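Local coordinates for ABC sugar transporter, periplasmic sugar binding protein (Legionella pneumophila subsp. pneumophila, PDB 3ROT), which probably binds a carbohydrate as the periplasmic component of an ABC-type sugar transport system, at residues Tyr6-His11 against Ile90-Arg95; Gln52-Ala57 against Ile65-Pro70; Lys122-Thr127 against Gln157-Phe162; Tyr150-Ile155 against Phe193-Gln198. One frame throughout, in Å; residues are numbered along the deposited sequence.

Interaction 1. Residues Tyr6-His11 against Ile90-Arg95. With GOL (glycerol), chain C.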
loop_
_atom_site.group_PDB
_atom_site.type_symbol
_atom_site.label_atom_id
_atom_site.label_comp_id
_atom_site.label_asym_id
_atom_site.label_seq_id
_atom_site.Cartn_x
_atom_site.Cartn_y
_atom_site.Cartn_z
ATOM N N TYR A 6 15.082 22.838 3.305
ATOM C CA TYR A 6 15.699 21.525 3.175
ATOM C C TYR A 6 14.796 20.582 2.390
ATOM O O TYR A 6 13.575 20.749 2.365
ATOM C CB TYR A 6 15.986 20.930 4.559
ATOM C CG TYR A 6 17.036 21.688 5.337
ATOM C CD1 TYR A 6 18.399 21.421 5.163
ATOM C CD2 TYR A 6 16.670 22.705 6.220
ATOM C CE1 TYR A 6 19.363 22.150 5.849
ATOM C CE2 TYR A 6 17.625 23.437 6.903
ATOM C CZ TYR A 6 18.969 23.159 6.717
ATOM O OH TYR A 6 19.917 23.898 7.394
ATOM N N TYR A 7 15.407 19.586 1.756
ATOM C CA TYR A 7 14.670 18.604 0.962
ATOM C C TYR A 7 15.002 17.173 1.371
ATOM O O TYR A 7 16.149 16.859 1.694
ATOM C CB TYR A 7 15.008 18.746 -0.525
ATOM C CG TYR A 7 14.397 19.941 -1.223
ATOM C CD1 TYR A 7 13.082 19.909 -1.683
ATOM C CD2 TYR A 7 15.147 21.090 -1.456
ATOM C CE1 TYR A 7 12.533 20.991 -2.367
ATOM C CE2 TYR A 7 14.606 22.181 -2.137
ATOM C CZ TYR A 7 13.303 22.120 -2.591
ATOM O OH TYR A 7 12.774 23.181 -3.290
ATOM N N LEU A 8 13.986 16.320 1.360
ATOM C CA LEU A 8 14.157 14.901 1.646
ATOM C C LEU A 8 13.583 14.237 0.402
ATOM O O LEU A 8 12.383 14.298 0.149
ATOM C CB LEU A 8 13.384 14.469 2.902
ATOM C CG LEU A 8 13.288 12.952 3.155
ATOM C CD1 LEU A 8 14.661 12.295 3.018
ATOM C CD2 LEU A 8 12.711 12.692 4.547
ATOM N N ILE A 9 14.448 13.624 -0.392
ATOM C CA ILE A 9 14.012 13.001 -1.626
ATOM C C ILE A 9 14.217 11.491 -1.602
ATOM O O ILE A 9 15.283 11.008 -1.223
ATOM C CB ILE A 9 14.767 13.650 -2.811
ATOM C CG1 ILE A 9 14.629 15.178 -2.708
ATOM C CG2 ILE A 9 14.211 13.138 -4.134
ATOM C CD1 ILE A 9 15.367 15.994 -3.761
ATOM N N THR A 10 13.183 10.743 -1.987
ATOM C CA THR A 10 13.266 9.288 -2.011
ATOM C C THR A 10 12.724 8.721 -3.315
ATOM O O THR A 10 12.196 9.448 -4.150
ATOM C CB THR A 10 12.493 8.641 -0.828
ATOM O OG1 THR A 10 11.090 8.894 -0.965
ATOM C CG2 THR A 10 12.991 9.208 0.503
ATOM N N HIS A 11 12.874 7.415 -3.484
ATOM C CA HIS A 11 12.414 6.741 -4.691
ATOM C C HIS A 11 11.055 6.071 -4.503
ATOM O O HIS A 11 10.543 5.434 -5.415
ATOM C CB HIS A 11 13.447 5.693 -5.130
ATOM C CG HIS A 11 13.840 4.744 -4.040
ATOM N ND1 HIS A 11 14.873 5.004 -3.161
ATOM C CD2 HIS A 11 13.308 3.558 -3.658
ATOM C CE1 HIS A 11 14.960 4.017 -2.287
ATOM N NE2 HIS A 11 14.021 3.128 -2.565
ATOM N N ILE A 90 23.227 14.604 1.601
ATOM C CA ILE A 90 23.422 13.472 2.491
ATOM C C ILE A 90 22.660 12.283 1.927
ATOM O O ILE A 90 21.529 12.426 1.471
ATOM C CB ILE A 90 22.921 13.800 3.922
ATOM C CG1 ILE A 90 23.922 14.734 4.607
ATOM C CG2 ILE A 90 22.749 12.524 4.741
ATOM C CD1 ILE A 90 23.558 15.071 6.044
ATOM N N ALA A 91 23.290 11.114 1.925
ATOM C CA ALA A 91 22.631 9.925 1.406
ATOM C C ALA A 91 21.951 9.194 2.561
ATOM O O ALA A 91 22.534 9.029 3.630
ATOM C CB ALA A 91 23.648 9.003 0.727
ATOM N N VAL A 92 20.710 8.776 2.340
ATOM C CA VAL A 92 19.965 8.046 3.349
ATOM C C VAL A 92 19.336 6.791 2.755
ATOM O O VAL A 92 18.999 6.753 1.562
ATOM C CB VAL A 92 18.851 8.924 3.967
ATOM C CG1 VAL A 92 19.455 10.154 4.611
ATOM C CG2 VAL A 92 17.854 9.323 2.895
ATOM N N ASP A 93 19.207 5.767 3.593
ATOM C CA ASP A 93 18.597 4.493 3.226
ATOM C C ASP A 93 19.420 3.645 2.269
ATOM O O ASP A 93 19.731 2.505 2.567
ATOM C CB ASP A 93 17.204 4.734 2.639
ATOM C CG ASP A 93 16.525 3.450 2.193
ATOM O OD1 ASP A 93 16.090 2.663 3.064
ATOM O OD2 ASP A 93 16.435 3.236 0.970
ATOM N N THR A 94 19.765 4.202 1.116
ATOM C CA THR A 94 20.546 3.470 0.125
ATOM C C THR A 94 21.635 4.376 -0.409
ATOM O O THR A 94 21.399 5.563 -0.657
ATOM C CB THR A 94 19.689 3.023 -1.084
ATOM O OG1 THR A 94 18.523 2.330 -0.625
ATOM C CG2 THR A 94 20.502 2.096 -1.999
ATOM N N ARG A 95 22.821 3.811 -0.595
ATOM C CA ARG A 95 23.940 4.584 -1.112
ATOM C C ARG A 95 24.625 3.871 -2.269
ATOM O O ARG A 95 24.550 2.649 -2.387
ATOM C CB ARG A 95 24.965 4.836 -0.011
ATOM C CG ARG A 95 25.626 3.582 0.517
ATOM C CD ARG A 95 26.902 3.943 1.230
ATOM N NE ARG A 95 27.304 2.951 2.216
ATOM C CZ ARG A 95 28.264 3.155 3.119
ATOM N NH1 ARG A 95 28.913 4.315 3.145
ATOM N NH2 ARG A 95 28.568 2.211 4.005
HETATM C C1 GOL C . 13.898 0.683 0.623
HETATM O O1 GOL C . 14.937 1.399 0.002
HETATM C C2 GOL C . 14.177 0.429 2.114
HETATM O O2 GOL C . 15.504 -0.015 2.330
HETATM C C3 GOL C . 13.168 -0.586 2.640
HETATM O O3 GOL C . 13.815 -1.684 3.234
#

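Interaction 2. Residues Gln52-Ala57 against Ile65-Pro70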
loop_
_atom_site.group_PDB
_atom_site.type_symbol
_atom_site.label_atom_id
_atom_site.label_comp_id
_atom_site.label_asym_id
_atom_site.label_seq_id
_atom_site.Cartn_x
_atom_site.Cartn_y
_atom_site.Cartn_z
ATOM N N GLN A 52 14.537 13.930 -11.569
ATOM C CA GLN A 52 13.966 15.231 -11.882
ATOM C C GLN A 52 13.704 16.003 -10.585
ATOM O O GLN A 52 13.946 17.208 -10.512
ATOM C CB GLN A 52 12.673 15.058 -12.682
ATOM C CG GLN A 52 12.024 16.368 -13.088
ATOM C CD GLN A 52 13.028 17.367 -13.634
ATOM O OE1 GLN A 52 13.848 17.039 -14.499
ATOM N NE2 GLN A 52 12.965 18.600 -13.137
ATOM N N PHE A 53 13.213 15.307 -9.561
ATOM C CA PHE A 53 12.965 15.945 -8.267
ATOM C C PHE A 53 14.246 16.600 -7.733
ATOM O O PHE A 53 14.244 17.763 -7.320
ATOM C CB PHE A 53 12.466 14.922 -7.245
ATOM C CG PHE A 53 11.007 14.583 -7.378
ATOM C CD1 PHE A 53 10.048 15.590 -7.446
ATOM C CD2 PHE A 53 10.588 13.256 -7.391
ATOM C CE1 PHE A 53 8.690 15.279 -7.522
ATOM C CE2 PHE A 53 9.237 12.938 -7.466
ATOM C CZ PHE A 53 8.285 13.953 -7.531
ATOM N N ILE A 54 15.337 15.838 -7.733
ATOM C CA ILE A 54 16.629 16.321 -7.263
ATOM C C ILE A 54 17.079 17.522 -8.083
ATOM O O ILE A 54 17.605 18.495 -7.551
ATOM C CB ILE A 54 17.711 15.220 -7.384
ATOM C CG1 ILE A 54 17.382 14.065 -6.437
ATOM C CG2 ILE A 54 19.079 15.798 -7.084
ATOM C CD1 ILE A 54 18.279 12.867 -6.589
ATOM N N GLU A 55 16.872 17.427 -9.391
ATOM C CA GLU A 55 17.252 18.477 -10.322
ATOM C C GLU A 55 16.477 19.770 -10.040
ATOM O O GLU A 55 17.063 20.846 -9.946
ATOM C CB GLU A 55 16.995 17.992 -11.750
ATOM C CG GLU A 55 18.135 18.235 -12.728
ATOM C CD GLU A 55 19.468 17.693 -12.241
ATOM O OE1 GLU A 55 20.113 18.355 -11.405
ATOM O OE2 GLU A 55 19.871 16.601 -12.686
ATOM N N SER A 56 15.160 19.669 -9.898
ATOM C CA SER A 56 14.368 20.859 -9.623
ATOM C C SER A 56 14.678 21.403 -8.233
ATOM O O SER A 56 14.590 22.603 -8.002
ATOM C CB SER A 56 12.867 20.568 -9.765
ATOM O OG SER A 56 12.459 19.476 -8.961
ATOM N N ALA A 57 15.050 20.526 -7.308
ATOM C CA ALA A 57 15.386 20.968 -5.962
ATOM C C ALA A 57 16.652 21.821 -6.019
ATOM O O ALA A 57 16.723 22.879 -5.392
ATOM C CB ALA A 57 15.603 19.768 -5.047
ATOM N N ILE A 65 20.088 18.785 1.147
ATOM C CA ILE A 65 19.228 17.750 0.603
ATOM C C ILE A 65 19.629 16.393 1.146
ATOM O O ILE A 65 20.817 16.080 1.254
ATOM C CB ILE A 65 19.316 17.677 -0.949
ATOM C CG1 ILE A 65 18.736 18.946 -1.579
ATOM C CG2 ILE A 65 18.538 16.463 -1.468
ATOM C CD1 ILE A 65 18.830 18.958 -3.093
ATOM N N ALA A 66 18.629 15.603 1.520
ATOM C CA ALA A 66 18.866 14.249 1.981
ATOM C C ALA A 66 18.177 13.452 0.879
ATOM O O ALA A 66 17.071 13.801 0.457
ATOM C CB ALA A 66 18.203 14.006 3.322
ATOM N N THR A 67 18.836 12.414 0.379
ATOM C CA THR A 67 18.237 11.631 -0.688
ATOM C C THR A 67 18.727 10.185 -0.706
ATOM O O THR A 67 19.811 9.880 -0.220
ATOM C CB THR A 67 18.516 12.279 -2.078
ATOM O OG1 THR A 67 17.785 11.582 -3.092
ATOM C CG2 THR A 67 19.996 12.225 -2.424
ATOM N N THR A 68 17.898 9.297 -1.236
ATOM C CA THR A 68 18.274 7.903 -1.369
ATOM C C THR A 68 19.004 7.863 -2.716
ATOM O O THR A 68 18.803 8.732 -3.558
ATOM C CB THR A 68 17.033 6.981 -1.427
ATOM O OG1 THR A 68 16.310 7.230 -2.636
ATOM C CG2 THR A 68 16.108 7.245 -0.247
ATOM N N ILE A 69 19.871 6.877 -2.911
ATOM C CA ILE A 69 20.602 6.762 -4.161
ATOM C C ILE A 69 20.612 5.273 -4.502
ATOM O O ILE A 69 21.619 4.588 -4.308
ATOM C CB ILE A 69 22.049 7.306 -4.006
ATOM C CG1 ILE A 69 22.016 8.667 -3.299
ATOM C CG2 ILE A 69 22.714 7.437 -5.385
ATOM C CD1 ILE A 69 23.395 9.318 -3.076
ATOM N N PRO A 70 19.470 4.754 -5.003
ATOM C CA PRO A 70 19.271 3.348 -5.382
ATOM C C PRO A 70 19.869 2.910 -6.715
ATOM O O PRO A 70 19.579 1.813 -7.182
ATOM C CB PRO A 70 17.759 3.207 -5.374
ATOM C CG PRO A 70 17.329 4.514 -5.937
ATOM C CD PRO A 70 18.225 5.518 -5.210
#

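Interaction 3. Residues Lys122-Thr127 against Gln157-Phe162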
loop_
_atom_site.group_PDB
_atom_site.type_symbol
_atom_site.label_atom_id
_atom_site.label_comp_id
_atom_site.label_asym_id
_atom_site.label_seq_id
_atom_site.Cartn_x
_atom_site.Cartn_y
_atom_site.Cartn_z
ATOM N N LYS A 122 20.192 -15.484 11.399
ATOM C CA LYS A 122 19.107 -15.596 12.365
ATOM C C LYS A 122 18.080 -16.641 11.919
ATOM O O LYS A 122 17.579 -17.419 12.732
ATOM C CB LYS A 122 18.435 -14.229 12.557
ATOM C CG LYS A 122 17.214 -14.242 13.463
ATOM C CD LYS A 122 17.498 -14.863 14.819
ATOM C CE LYS A 122 18.726 -14.251 15.464
ATOM N NZ LYS A 122 18.640 -12.771 15.491
ATOM N N ALA A 123 17.774 -16.657 10.627
ATOM C CA ALA A 123 16.818 -17.614 10.081
ATOM C C ALA A 123 17.325 -19.050 10.256
ATOM O O ALA A 123 16.546 -19.966 10.496
ATOM C CB ALA A 123 16.574 -17.322 8.599
ATOM N N LEU A 124 18.635 -19.245 10.136
ATOM C CA LEU A 124 19.201 -20.582 10.284
ATOM C C LEU A 124 19.187 -21.012 11.742
ATOM O O LEU A 124 19.149 -22.202 12.043
ATOM C CB LEU A 124 20.624 -20.633 9.727
ATOM C CG LEU A 124 20.723 -20.355 8.225
ATOM C CD1 LEU A 124 22.123 -20.668 7.744
ATOM C CD2 LEU A 124 19.716 -21.207 7.470
ATOM N N GLU A 125 19.207 -20.038 12.643
ATOM C CA GLU A 125 19.166 -20.320 14.073
ATOM C C GLU A 125 17.731 -20.670 14.467
ATOM O O GLU A 125 17.476 -21.684 15.118
ATOM C CB GLU A 125 19.619 -19.096 14.872
ATOM C CG GLU A 125 19.624 -19.302 16.372
ATOM C CD GLU A 125 19.729 -17.996 17.146
ATOM O OE1 GLU A 125 20.531 -17.126 16.745
ATOM O OE2 GLU A 125 19.015 -17.844 18.165
ATOM N N LEU A 126 16.795 -19.819 14.060
ATOM C CA LEU A 126 15.392 -20.015 14.381
ATOM C C LEU A 126 14.712 -21.108 13.565
ATOM O O LEU A 126 13.706 -21.663 13.997
ATOM C CB LEU A 126 14.636 -18.691 14.212
ATOM C CG LEU A 126 15.164 -17.543 15.082
ATOM C CD1 LEU A 126 14.299 -16.305 14.872
ATOM C CD2 LEU A 126 15.155 -17.951 16.547
ATOM N N THR A 127 15.260 -21.419 12.392
ATOM C CA THR A 127 14.693 -22.452 11.531
ATOM C C THR A 127 15.745 -23.528 11.208
ATOM O O THR A 127 16.240 -23.616 10.080
ATOM C CB THR A 127 14.147 -21.838 10.215
ATOM O OG1 THR A 127 13.138 -20.858 10.524
ATOM C CG2 THR A 127 13.533 -22.914 9.333
ATOM N N GLN A 157 24.524 -20.317 1.317
ATOM C CA GLN A 157 25.466 -21.122 0.558
ATOM C C GLN A 157 26.414 -21.831 1.532
ATOM O O GLN A 157 26.696 -23.017 1.386
ATOM C CB GLN A 157 26.272 -20.235 -0.389
ATOM C CG GLN A 157 27.092 -21.008 -1.411
ATOM C CD GLN A 157 28.187 -20.161 -2.040
ATOM O OE1 GLN A 157 27.943 -19.036 -2.487
ATOM N NE2 GLN A 157 29.401 -20.703 -2.082
ATOM N N ASP A 158 26.890 -21.091 2.528
ATOM C CA ASP A 158 27.803 -21.625 3.532
ATOM C C ASP A 158 27.286 -22.873 4.223
ATOM O O ASP A 158 28.057 -23.767 4.563
ATOM C CB ASP A 158 28.090 -20.578 4.606
ATOM C CG ASP A 158 29.417 -19.889 4.410
ATOM O OD1 ASP A 158 29.557 -19.113 3.442
ATOM O OD2 ASP A 158 30.326 -20.134 5.229
ATOM N N LYS A 159 25.978 -22.923 4.436
ATOM C CA LYS A 159 25.366 -24.049 5.123
ATOM C C LYS A 159 24.780 -25.101 4.186
ATOM O O LYS A 159 24.214 -26.097 4.637
ATOM C CB LYS A 159 24.286 -23.529 6.069
ATOM C CG LYS A 159 24.760 -22.350 6.903
ATOM C CD LYS A 159 26.018 -22.692 7.695
ATOM C CE LYS A 159 26.517 -21.490 8.493
ATOM N NZ LYS A 159 27.694 -21.835 9.347
ATOM N N GLY A 160 24.920 -24.884 2.885
ATOM C CA GLY A 160 24.399 -25.841 1.929
ATOM C C GLY A 160 22.886 -25.888 1.845
ATOM O O GLY A 160 22.298 -26.953 1.639
ATOM N N ILE A 161 22.249 -24.735 2.018
ATOM C CA ILE A 161 20.797 -24.642 1.931
ATOM C C ILE A 161 20.486 -24.207 0.504
ATOM O O ILE A 161 21.041 -23.222 0.019
ATOM C CB ILE A 161 20.230 -23.581 2.895
ATOM C CG1 ILE A 161 20.717 -23.840 4.326
ATOM C CG2 ILE A 161 18.711 -23.603 2.838
ATOM C CD1 ILE A 161 20.241 -25.145 4.926
ATOM N N PHE A 162 19.624 -24.953 -0.175
ATOM C CA PHE A 162 19.245 -24.619 -1.543
ATOM C C PHE A 162 18.455 -23.314 -1.500
ATOM O O PHE A 162 17.678 -23.087 -0.574
ATOM C CB PHE A 162 18.372 -25.723 -2.141
ATOM C CG PHE A 162 19.047 -27.059 -2.224
ATOM C CD1 PHE A 162 20.249 -27.209 -2.917
ATOM C CD2 PHE A 162 18.470 -28.180 -1.637
ATOM C CE1 PHE A 162 20.865 -28.460 -3.027
ATOM C CE2 PHE A 162 19.077 -29.437 -1.741
ATOM C CZ PHE A 162 20.276 -29.575 -2.438
#

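Interaction 4. Residues Tyr150-Ile155 against Phe193-Gln198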
loop_
_atom_site.group_PDB
_atom_site.type_symbol
_atom_site.label_atom_id
_atom_site.label_comp_id
_atom_site.label_asym_id
_atom_site.label_seq_id
_atom_site.Cartn_x
_atom_site.Cartn_y
_atom_site.Cartn_z
ATOM N N TYR A 150 22.380 -10.635 -1.604
ATOM C CA TYR A 150 23.715 -11.217 -1.637
ATOM C C TYR A 150 24.139 -11.663 -0.247
ATOM O O TYR A 150 24.666 -12.761 -0.072
ATOM C CB TYR A 150 24.745 -10.221 -2.170
ATOM C CG TYR A 150 26.095 -10.864 -2.412
ATOM C CD1 TYR A 150 26.340 -11.611 -3.567
ATOM C CD2 TYR A 150 27.112 -10.763 -1.467
ATOM C CE1 TYR A 150 27.572 -12.240 -3.772
ATOM C CE2 TYR A 150 28.341 -11.389 -1.655
ATOM C CZ TYR A 150 28.567 -12.125 -2.807
ATOM O OH TYR A 150 29.786 -12.743 -2.982
ATOM N N GLY A 151 23.920 -10.802 0.739
ATOM C CA GLY A 151 24.281 -11.153 2.097
ATOM C C GLY A 151 23.550 -12.395 2.575
ATOM O O GLY A 151 24.121 -13.247 3.250
ATOM N N ILE A 152 22.276 -12.509 2.226
ATOM C CA ILE A 152 21.507 -13.668 2.649
ATOM C C ILE A 152 22.033 -14.945 1.984
ATOM O O ILE A 152 22.254 -15.957 2.653
ATOM C CB ILE A 152 19.998 -13.468 2.341
ATOM C CG1 ILE A 152 19.433 -12.373 3.263
ATOM C CG2 ILE A 152 19.238 -14.782 2.526
ATOM C CD1 ILE A 152 18.009 -11.898 2.924
ATOM N N LYS A 153 22.261 -14.873 0.678
ATOM C CA LYS A 153 22.755 -16.012 -0.088
ATOM C C LYS A 153 24.105 -16.555 0.393
ATOM O O LYS A 153 24.324 -17.765 0.380
ATOM C CB LYS A 153 22.843 -15.632 -1.567
ATOM C CG LYS A 153 21.500 -15.276 -2.170
ATOM C CD LYS A 153 21.640 -14.784 -3.590
ATOM C CE LYS A 153 20.312 -14.280 -4.124
ATOM N NZ LYS A 153 20.465 -13.677 -5.472
ATOM N N THR A 154 25.007 -15.674 0.814
ATOM C CA THR A 154 26.309 -16.125 1.296
ATOM C C THR A 154 26.134 -17.031 2.514
ATOM O O THR A 154 26.782 -18.074 2.619
ATOM C CB THR A 154 27.240 -14.941 1.671
ATOM O OG1 THR A 154 26.625 -14.141 2.688
ATOM C CG2 THR A 154 27.518 -14.081 0.454
ATOM N N ILE A 155 25.249 -16.647 3.430
ATOM C CA ILE A 155 25.020 -17.466 4.611
ATOM C C ILE A 155 24.382 -18.792 4.203
ATOM O O ILE A 155 24.796 -19.851 4.661
ATOM C CB ILE A 155 24.102 -16.755 5.629
ATOM C CG1 ILE A 155 24.722 -15.412 6.045
ATOM C CG2 ILE A 155 23.858 -17.659 6.829
ATOM C CD1 ILE A 155 26.178 -15.494 6.499
ATOM N N PHE A 193 12.388 -15.261 2.587
ATOM C CA PHE A 193 13.031 -14.012 2.961
ATOM C C PHE A 193 12.415 -12.905 2.111
ATOM O O PHE A 193 12.510 -12.950 0.887
ATOM C CB PHE A 193 14.531 -14.047 2.645
ATOM C CG PHE A 193 15.343 -14.912 3.560
ATOM C CD1 PHE A 193 15.897 -14.384 4.727
ATOM C CD2 PHE A 193 15.594 -16.242 3.235
ATOM C CE1 PHE A 193 16.692 -15.168 5.555
ATOM C CE2 PHE A 193 16.392 -17.032 4.063
ATOM C CZ PHE A 193 16.940 -16.490 5.224
ATOM N N CYS A 194 11.795 -11.917 2.748
ATOM C CA CYS A 194 11.215 -10.785 2.014
ATOM C C CYS A 194 12.196 -9.625 2.154
ATOM O O CYS A 194 12.508 -9.211 3.275
ATOM C CB CYS A 194 9.874 -10.377 2.600
ATOM S SG CYS A 194 8.601 -11.642 2.478
ATOM N N LEU A 195 12.671 -9.105 1.024
ATOM C CA LEU A 195 13.636 -8.014 1.042
ATOM C C LEU A 195 13.065 -6.692 1.553
ATOM O O LEU A 195 13.814 -5.837 2.007
ATOM C CB LEU A 195 14.276 -7.848 -0.346
ATOM C CG LEU A 195 15.075 -9.091 -0.792
ATOM C CD1 LEU A 195 15.720 -8.863 -2.147
ATOM C CD2 LEU A 195 16.137 -9.408 0.248
ATOM N N THR A 196 11.746 -6.523 1.468
ATOM C CA THR A 196 11.083 -5.324 2.008
ATOM C C THR A 196 9.645 -5.706 2.350
ATOM O O THR A 196 9.187 -6.800 2.000
ATOM C CB THR A 196 11.022 -4.142 1.014
ATOM O OG1 THR A 196 9.970 -4.368 0.074
ATOM C CG2 THR A 196 12.339 -3.971 0.268
ATOM N N SER A 197 8.929 -4.808 3.018
ATOM C CA SER A 197 7.548 -5.086 3.387
ATOM C C SER A 197 6.638 -5.171 2.157
ATOM O O SER A 197 5.540 -5.727 2.228
ATOM C CB SER A 197 7.039 -4.020 4.360
ATOM O OG SER A 197 7.089 -2.733 3.779
ATOM N N GLN A 198 7.087 -4.638 1.023
ATOM C CA GLN A 198 6.271 -4.702 -0.195
ATOM C C GLN A 198 6.069 -6.146 -0.658
ATOM O O GLN A 198 5.072 -6.468 -1.313
ATOM C CB GLN A 198 6.919 -3.915 -1.325
ATOM C CG GLN A 198 7.112 -2.441 -1.039
ATOM C CD GLN A 198 8.118 -1.831 -1.992
ATOM O OE1 GLN A 198 9.274 -2.280 -2.070
ATOM N NE2 GLN A 198 7.692 -0.817 -2.727
#

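Interaction 1. Residues Tyr6-His11 against Ile90-Arg95
H11 and D93 cross at about a right angle, the imidazole plane turned 39° from the carboxylate plane. D93 CG is anti to the backbone N (chi1 178°), directing the carboxylate across toward H11 and a bound glycerol. D93 OD2 lies near the ring plane at its edge, 3.7 Å from H11 CE1, and the glycerol joins the two side chains. Its O1 also sits at the ring edge: H11 NE2 donates to it over 3.2 Å, and O1 in turn donates to D93 OD2 over 2.6 Å. The other carboxylate oxygen, D93 OD1, takes a 2.8 Å bond from glycerol O2. T94 OG1 donates to D93 OD2 from above the carboxylate plane, 54° out of it. H11 and D93 follow directly on the C-terminal ends of parallel strands 5-9 and 89-92, where a type I periplasmic binding protein places its ligand cleft. H142, R148 and D225 also bond the glycerol, probably a crystallisation additive but consistent with a sugar site. The other ring nitrogen, H11 ND1, is bonded to T68 OG1. L8 CD1 comes within a loose 4.4 Å of V92 CG2, strand 64-67 separating their strands.

Interaction 2. Residues Gln52-Ala57 against Ile65-Pro70
T67 OG1, which meets I54 CD1 at 3.8 Å, is a hydroxyl held from several directions. It is hydrogen-bonded to I9 O on the neighbouring strand and receives a weak bond from Q50 NE2. Chi1 of -173° turns OG1 away from the backbone N, and it is this branch of T67 that meets I54. I54 reaches it crosswise, the two side chains meeting at about a right angle: the CB of I54 does not itself point at the strand, but CG1 runs on to CD1 in an extended chain (chi2 173°) and brings the terminal methyl over. One helical turn further along, A57 CB abuts I65 CD1 at 3.9 Å, methyl against methyl, with both side chains directed across the interface. This is the packing of helix 47-59 on its sheet, in the beta-alpha-beta crossover that leads from strand 35-39 to the parallel strand 64-67 past strand 5-9. From that middle strand, I9 touches I54, and Y7 touches A57. The helix is thus fastened by van der Waals contact alone across these segments, while the buried threonine hydroxyl is satisfied by groups beside it in the sheet and by Q50, so burying this oxygen against a methyl probably costs little.

Interaction 3. Residues Lys122-Thr127 against Gln157-Phe162
L124 and K159 meet through carbon atoms: L124 CD1 lies against K159 CG, with K159 CB behind it at 4.0 Å. The first of these separations, 3.2 Å between L124 CD1 and K159 CG, is shorter than a normal carbon-carbon contact, and its exact value is doubtful on an exposed lysine. The approach itself is clear: the leucine branch crosses the root of the lysine chain at a slant. K159 starts out toward the helix, then bends at chi2 (-56°), which carries the ammonium end off and leaves only the aliphatic base in touch. The second apolar pair uses the other leucine branch, L124 CD2 resting 4.2 Å from I161 CG1. One leucine therefore straddles K159 and I161, and A130 touches both L124 and I161.

Polar interactions here are made within the segments or with their surroundings. Helix 143-158 is terminated by a Schellman motif in which G160 has positive phi (70°), and G160 N bonds to Q157 O at 3.0 Å; after the turn, I161 points toward the helix 112-126 segment. T127 N closes that helix with a 2.7 Å bond to A123 O, and T127 OG1 is bonded to Y222 OH.

The contact thus joins, by alkyl groups only, the C-terminal ends of two helices that pack on the five-stranded sheet of the second lobe of a type I periplasmic binding protein. The lysine's methylenes do the packing while its ammonium end leads away from the leucine, consistent with it remaining in solvent.

Interaction 4. Residues Tyr150-Ile155 against Phe193-Gln198
I152 packs on F193 where helix 143-158 lies against strand 191-194, a helix-on-sheet layer of the second Rossmann-like lobe of the type I periplasmic binding protein fold. The principal interaction is CH-pi. I152 CG2 stands 3.7 Å from the centroid of the F193 ring and only 2° off the ring normal, so the methyl sits over the middle of one face, nearly equidistant from all six ring carbons. The two side chains slide past each other in opposite directions, and a second carbon of the isoleucine lies near the base of the ring.

Apolar contacts complete the interface. With CG1 of I152 anti to the carbonyl carbon (chi1 -69°) and the chain extended beyond it, I152 CD1 comes within 3.7 Å of F193 CD1. The same methyl touches L195 CD2 at 4.1 Å; the isoleucine tip therefore fits between an aromatic and an aliphatic neighbour, one on the strand and one just past its end.

Hydrogen bonds are made within each segment or to residues outside the pair. On the helix, T154 OG1 donates back to G151 O at 2.7 Å from above the carbonyl plane, and it is also bonded to K117 NZ. Beyond the strand, L195 O accepts from R148 NH1, an arginine that also binds the glycerol in the cleft. T196 then N-caps helix 197-208: T196 OG1 accepts from Q198 N at 3.0 Å, with a bent N-H...O angle of 141°, and donates over 3.1 Å to Q198 OE1, in the carbonyl plane and on a lone pair.

Overall arrangement
Interactions 1 and 2 share one parallel sheet and touch, for instance through the I9 N to A66 O bond; interactions 3 and 4 lie on the opposite side of the chain's centre, share helix 143-158 and touch through A123 CB and F193 CZ at 3.5 Å. The centres of interactions 1 and 4 are about 22 Å apart, yet R148 and the glycerol relate the two lobes across the cleft. Chemistry follows position. Interaction 1, buried at strand ends, is polar and ligand-centred; in buried helix-on-sheet packing, methyls meet a methyl and a buried hydroxyl in interaction 2, an aromatic face and a leucine in interaction 4. Interaction 3 alone is a surface contact, relying on aliphatic parts of exposed and partly exposed side chains.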